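Local atomic coordinates of octenoyl-CoA reductase/carboxylase (Streptomyces sp., PDB entry 4A0S), a protein that catalyses the NADPH-dependent reductive carboxylation of 2-octenoyl-CoA, supplying an unusual extender unit for polyketide biosynthesis. Residues I16-L30 with P109-R123. Numbering follows the deposited sequence.
Sequences IEAAPVPDTYLALHL and PYHVLGSDCSGVVVR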
loop_
_atom_site.group_PDB
_atom_site.type_symbol
_atom_site.label_atom_id
_atom_site.label_comp_id
_atom_site.label_asym_id
_atom_site.label_seq_id
_atom_site.Cartn_x
_atom_site.Cartn_y
_atom_site.Cartn_z
ATOM N N ILE A 16 -25.134 38.421 9.068
ATOM C CA ILE A 16 -23.892 38.068 9.732
ATOM C C ILE A 16 -22.724 38.899 9.198
ATOM O O ILE A 16 -21.927 39.422 9.981
ATOM C CB ILE A 16 -23.622 36.550 9.671
ATOM C CG1 ILE A 16 -24.658 35.820 10.541
ATOM C CG2 ILE A 16 -22.207 36.230 10.155
ATOM C CD1 ILE A 16 -24.616 34.301 10.453
ATOM N N GLU A 17 -22.645 39.047 7.876
ATOM C CA GLU A 17 -21.605 39.889 7.257
ATOM C C GLU A 17 -21.760 41.360 7.612
ATOM O O GLU A 17 -20.758 42.081 7.709
ATOM C CB GLU A 17 -21.622 39.795 5.733
ATOM C CG GLU A 17 -21.542 38.424 5.157
ATOM C CD GLU A 17 -21.280 38.470 3.658
ATOM O OE1 GLU A 17 -20.195 38.946 3.253
ATOM O OE2 GLU A 17 -22.163 38.050 2.887
ATOM N N ALA A 18 -23.009 41.808 7.777
ATOM C CA ALA A 18 -23.301 43.204 8.104
ATOM C C ALA A 18 -22.940 43.531 9.550
ATOM O O ALA A 18 -22.649 44.693 9.874
ATOM C CB ALA A 18 -24.755 43.529 7.847
ATOM N N ALA A 19 -22.978 42.515 10.414
ATOM C CA ALA A 19 -22.643 42.695 11.825
ATOM C C ALA A 19 -21.128 42.818 11.970
ATOM O O ALA A 19 -20.399 41.918 11.551
ATOM C CB ALA A 19 -23.167 41.534 12.646
ATOM N N PRO A 20 -20.646 43.929 12.555
ATOM C CA PRO A 20 -19.194 44.116 12.583
ATOM C C PRO A 20 -18.464 43.046 13.390
ATOM O O PRO A 20 -19.022 42.482 14.346
ATOM C CB PRO A 20 -19.015 45.502 13.231
ATOM C CG PRO A 20 -20.301 45.793 13.914
ATOM C CD PRO A 20 -21.367 45.076 13.135
ATOM N N VAL A 21 -17.223 42.767 12.994
ATOM C CA VAL A 21 -16.348 41.913 13.783
ATOM C C VAL A 21 -15.894 42.712 14.992
ATOM O O VAL A 21 -15.456 43.852 14.838
ATOM C CB VAL A 21 -15.101 41.427 12.990
ATOM C CG1 VAL A 21 -14.395 40.317 13.759
ATOM C CG2 VAL A 21 -15.480 40.945 11.604
ATOM N N PRO A 22 -16.020 42.127 16.196
ATOM C CA PRO A 22 -15.526 42.761 17.412
ATOM C C PRO A 22 -14.011 42.907 17.388
ATOM O O PRO A 22 -13.319 42.064 16.824
ATOM C CB PRO A 22 -15.905 41.769 18.515
ATOM C CG PRO A 22 -16.864 40.840 17.923
ATOM C CD PRO A 22 -16.670 40.832 16.462
ATOM N N ASP A 23 -13.519 43.973 18.009
ATOM C CA ASP A 23 -12.089 44.249 18.130
ATOM C C ASP A 23 -11.408 43.221 19.005
ATOM O O ASP A 23 -10.201 42.992 18.891
ATOM C CB ASP A 23 -11.890 45.617 18.786
ATOM C CG ASP A 23 -12.203 46.754 17.851
ATOM O OD1 ASP A 23 -12.356 46.487 16.638
ATOM O OD2 ASP A 23 -12.287 47.908 18.324
ATOM N N THR A 24 -12.173 42.661 19.929
ATOM C CA THR A 24 -11.641 41.682 20.870
ATOM C C THR A 24 -12.640 40.561 21.026
ATOM O O THR A 24 -13.799 40.678 20.639
ATOM C CB THR A 24 -11.372 42.288 22.277
ATOM O OG1 THR A 24 -12.614 42.570 22.921
ATOM C CG2 THR A 24 -10.538 43.574 22.195
ATOM N N TYR A 25 -12.193 39.457 21.598
ATOM C CA TYR A 25 -13.123 38.410 21.929
ATOM C C TYR A 25 -12.675 37.671 23.158
ATOM O O TYR A 25 -11.497 37.700 23.508
ATOM C CB TYR A 25 -13.339 37.465 20.746
ATOM C CG TYR A 25 -12.127 36.695 20.318
ATOM C CD1 TYR A 25 -11.268 37.221 19.372
ATOM C CD2 TYR A 25 -11.852 35.432 20.842
ATOM C CE1 TYR A 25 -10.167 36.533 18.947
ATOM C CE2 TYR A 25 -10.725 34.719 20.425
ATOM C CZ TYR A 25 -9.891 35.283 19.480
ATOM O OH TYR A 25 -8.777 34.622 19.034
ATOM N N LEU A 26 -13.633 37.014 23.803
ATOM C CA LEU A 26 -13.372 36.195 24.988
ATOM C C LEU A 26 -12.650 34.909 24.591
ATOM O O LEU A 26 -13.061 34.192 23.671
ATOM C CB LEU A 26 -14.686 35.877 25.705
ATOM C CG LEU A 26 -14.642 35.163 27.060
ATOM C CD1 LEU A 26 -13.867 36.000 28.059
ATOM C CD2 LEU A 26 -16.053 34.908 27.563
ATOM N N ALA A 27 -11.563 34.620 25.281
ATOM C CA ALA A 27 -10.772 33.445 24.939
ATOM C C ALA A 27 -10.149 32.810 26.157
ATOM O O ALA A 27 -9.652 33.505 27.043
ATOM C CB ALA A 27 -9.681 33.820 23.952
ATOM N N LEU A 28 -10.172 31.481 26.170
ATOM C CA LEU A 28 -9.366 30.707 27.078
ATOM C C LEU A 28 -7.975 30.774 26.504
ATOM O O LEU A 28 -7.757 30.385 25.358
ATOM C CB LEU A 28 -9.834 29.254 27.132
ATOM C CG LEU A 28 -9.197 28.436 28.258
ATOM C CD1 LEU A 28 -9.732 28.865 29.647
ATOM C CD2 LEU A 28 -9.417 26.964 27.997
ATOM N N HIS A 29 -7.035 31.293 27.289
ATOM C CA HIS A 29 -5.687 31.454 26.776
ATOM C C HIS A 29 -4.640 31.325 27.844
ATOM O O HIS A 29 -4.933 31.325 29.051
ATOM C CB HIS A 29 -5.541 32.811 26.086
ATOM C CG HIS A 29 -5.696 33.973 27.012
ATOM N ND1 HIS A 29 -6.930 34.439 27.414
ATOM C CD2 HIS A 29 -4.774 34.760 27.616
ATOM C CE1 HIS A 29 -6.759 35.465 28.231
ATOM N NE2 HIS A 29 -5.461 35.684 28.366
ATOM N N LEU A 30 -3.408 31.217 27.373
ATOM C CA LEU A 30 -2.253 31.262 28.238
ATOM C C LEU A 30 -1.529 32.563 27.980
ATOM O O LEU A 30 -1.744 33.223 26.944
ATOM C CB LEU A 30 -1.344 30.082 27.950
ATOM C CG LEU A 30 -2.015 28.711 28.067
ATOM C CD1 LEU A 30 -1.102 27.709 27.420
ATOM C CD2 LEU A 30 -2.311 28.356 29.516
ATOM N N PRO A 109 1.582 37.598 23.068
ATOM C CA PRO A 109 1.830 37.367 24.495
ATOM C C PRO A 109 0.736 36.505 25.144
ATOM O O PRO A 109 0.830 36.156 26.327
ATOM C CB PRO A 109 1.825 38.780 25.104
ATOM C CG PRO A 109 1.582 39.741 24.005
ATOM C CD PRO A 109 1.130 38.976 22.798
ATOM N N TYR A 110 -0.288 36.179 24.362
ATOM C CA TYR A 110 -1.373 35.315 24.785
ATOM C C TYR A 110 -1.447 34.186 23.775
ATOM O O TYR A 110 -1.060 34.349 22.611
ATOM C CB TYR A 110 -2.701 36.081 24.813
ATOM C CG TYR A 110 -3.072 36.703 23.485
ATOM C CD1 TYR A 110 -2.585 37.960 23.114
ATOM C CD2 TYR A 110 -3.904 36.022 22.590
ATOM C CE1 TYR A 110 -2.923 38.527 21.867
ATOM C CE2 TYR A 110 -4.247 36.582 21.354
ATOM C CZ TYR A 110 -3.755 37.824 21.006
ATOM O OH TYR A 110 -4.107 38.356 19.787
ATOM N N HIS A 111 -1.924 33.035 24.226
ATOM C CA HIS A 111 -2.173 31.947 23.325
ATOM C C HIS A 111 -3.577 31.430 23.526
ATOM O O HIS A 111 -3.888 30.871 24.577
ATOM C CB HIS A 111 -1.178 30.829 23.530
ATOM C CG HIS A 111 -1.345 29.714 22.552
ATOM N ND1 HIS A 111 -0.652 28.531 22.652
ATOM C CD2 HIS A 111 -2.121 29.611 21.445
ATOM C CE1 HIS A 111 -0.994 27.747 21.645
ATOM N NE2 HIS A 111 -1.886 28.378 20.902
ATOM N N VAL A 112 -4.410 31.618 22.508
ATOM C CA VAL A 112 -5.768 31.101 22.535
ATOM C C VAL A 112 -5.782 29.638 22.119
ATOM O O VAL A 112 -5.518 29.293 20.971
ATOM C CB VAL A 112 -6.710 31.928 21.675
ATOM C CG1 VAL A 112 -8.155 31.398 21.820
ATOM C CG2 VAL A 112 -6.605 33.424 22.072
ATOM N N LEU A 113 -6.106 28.799 23.092
ATOM C CA LEU A 113 -6.071 27.341 22.963
ATOM C C LEU A 113 -7.342 26.809 22.346
ATOM O O LEU A 113 -8.264 27.566 22.094
ATOM C CB LEU A 113 -5.900 26.717 24.346
ATOM C CG LEU A 113 -4.736 27.253 25.176
ATOM C CD1 LEU A 113 -4.634 26.403 26.408
ATOM C CD2 LEU A 113 -3.395 27.242 24.397
ATOM N N GLY A 114 -7.397 25.493 22.135
ATOM C CA GLY A 114 -8.598 24.873 21.622
ATOM C C GLY A 114 -8.295 24.405 20.225
ATOM O O GLY A 114 -7.952 25.200 19.352
ATOM N N SER A 115 -8.424 23.106 20.021
ATOM C CA SER A 115 -7.934 22.486 18.805
ATOM C C SER A 115 -9.026 21.832 17.998
ATOM O O SER A 115 -8.782 21.332 16.905
ATOM C CB SER A 115 -6.852 21.490 19.167
ATOM O OG SER A 115 -5.830 22.214 19.814
ATOM N N ASP A 116 -10.239 21.868 18.515
ATOM C CA ASP A 116 -11.387 21.633 17.645
ATOM C C ASP A 116 -12.538 22.520 18.061
ATOM O O ASP A 116 -12.454 23.244 19.064
ATOM C CB ASP A 116 -11.752 20.129 17.489
ATOM C CG ASP A 116 -11.767 19.353 18.794
ATOM O OD1 ASP A 116 -11.939 19.921 19.891
ATOM O OD2 ASP A 116 -11.627 18.123 18.715
ATOM N N CYS A 117 -13.600 22.511 17.274
ATOM C CA CYS A 117 -14.745 23.299 17.616
ATOM C C CYS A 117 -15.807 23.051 16.602
ATOM O O CYS A 117 -15.548 22.462 15.550
ATOM C CB CYS A 117 -14.410 24.791 17.687
ATOM S SG CYS A 117 -14.517 25.678 16.168
ATOM N N SER A 118 -17.018 23.468 16.954
ATOM C CA SER A 118 -18.075 23.599 15.979
ATOM C C SER A 118 -18.523 25.036 16.076
ATOM O O SER A 118 -18.338 25.704 17.107
ATOM C CB SER A 118 -19.228 22.664 16.290
ATOM O OG SER A 118 -19.755 22.972 17.568
ATOM N N GLY A 119 -19.094 25.534 15.001
ATOM C CA GLY A 119 -19.573 26.874 15.052
ATOM C C GLY A 119 -20.072 27.395 13.741
ATOM O O GLY A 119 -20.483 26.653 12.863
ATOM N N VAL A 120 -20.045 28.706 13.640
ATOM C CA VAL A 120 -20.637 29.374 12.525
ATOM C C VAL A 120 -19.607 30.268 11.861
ATOM O O VAL A 120 -18.920 31.043 12.522
ATOM C CB VAL A 120 -21.833 30.218 12.980
ATOM C CG1 VAL A 120 -22.466 30.865 11.795
ATOM C CG2 VAL A 120 -22.833 29.355 13.741
ATOM N N VAL A 121 -19.511 30.146 10.543
ATOM C CA VAL A 121 -18.653 31.010 9.775
ATOM C C VAL A 121 -19.189 32.422 9.899
ATOM O O VAL A 121 -20.390 32.652 9.742
ATOM C CB VAL A 121 -18.622 30.578 8.301
ATOM C CG1 VAL A 121 -17.791 31.533 7.492
ATOM C CG2 VAL A 121 -18.094 29.145 8.186
ATOM N N VAL A 122 -18.317 33.364 10.214
ATOM C CA VAL A 122 -18.751 34.758 10.255
ATOM C C VAL A 122 -18.008 35.622 9.231
ATOM O O VAL A 122 -18.550 36.608 8.730
ATOM C CB VAL A 122 -18.711 35.339 11.688
ATOM C CG1 VAL A 122 -19.749 34.647 12.557
ATOM C CG2 VAL A 122 -17.334 35.183 12.303
ATOM N N ARG A 123 -16.781 35.241 8.899
ATOM C CA ARG A 123 -16.025 35.932 7.858
ATOM C C ARG A 123 -15.141 34.940 7.142
ATOM O O ARG A 123 -14.691 33.971 7.732
ATOM C CB ARG A 123 -15.143 37.041 8.445
ATOM C CG ARG A 123 -15.909 38.217 9.061
ATOM C CD ARG A 123 -16.542 39.088 7.987
ATOM N NE ARG A 123 -17.102 40.313 8.561
ATOM C CZ ARG A 123 -18.253 40.390 9.229
ATOM N NH1 ARG A 123 -19.011 39.310 9.454
ATOM N NH2 ARG A 123 -18.636 41.560 9.698
HETATM O O HOH W 1 -7.035 36.696 19.393
#
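An arginine gripping the C-terminal end of a helix is one half of this contact: Arg123, bent at chi2 (-73°), brings its guanidinium to the carbonyls where helix 13-18 ends. NH2 gives a short bond to Ala19 O (2.6 Å), in the guanidinium plane, while NH1 is shared between Ile16 O (3.0 Å) and its own neighbour Val122 O, fixing the group's rotation. Val21 CG2 lies over one face, 3.5 Å from Arg123 NE, and Glu17 O over the opposite one. Ile16 CG2 rests on Val122 CG1 (3.8 Å), and Val7 of helix 2-8 touches Val122.

The other half is antiparallel pairing of strand 24-31 with strand 110-112, part of the GroES-like fold of this medium-chain dehydrogenase/reductase. Leu30 and His111 form the hydrogen-bonded pair (His111 N to Leu30 O, 2.7 Å); just past the strand, Leu113 N bonds to Leu28 O (3.2 Å). On the face with His29, both methyls of Val112 straddle Ala27 CB, each 3.6 Å away. On the face of Leu30 and His111, Leu30 CD1 meets Leu113 CD2 (3.8 Å); that CD2 sits centrally over the His111 ring, whose ND1 hydrogen-bonds with Thr89 OG1 and NE2 with the backbone O of Thr168.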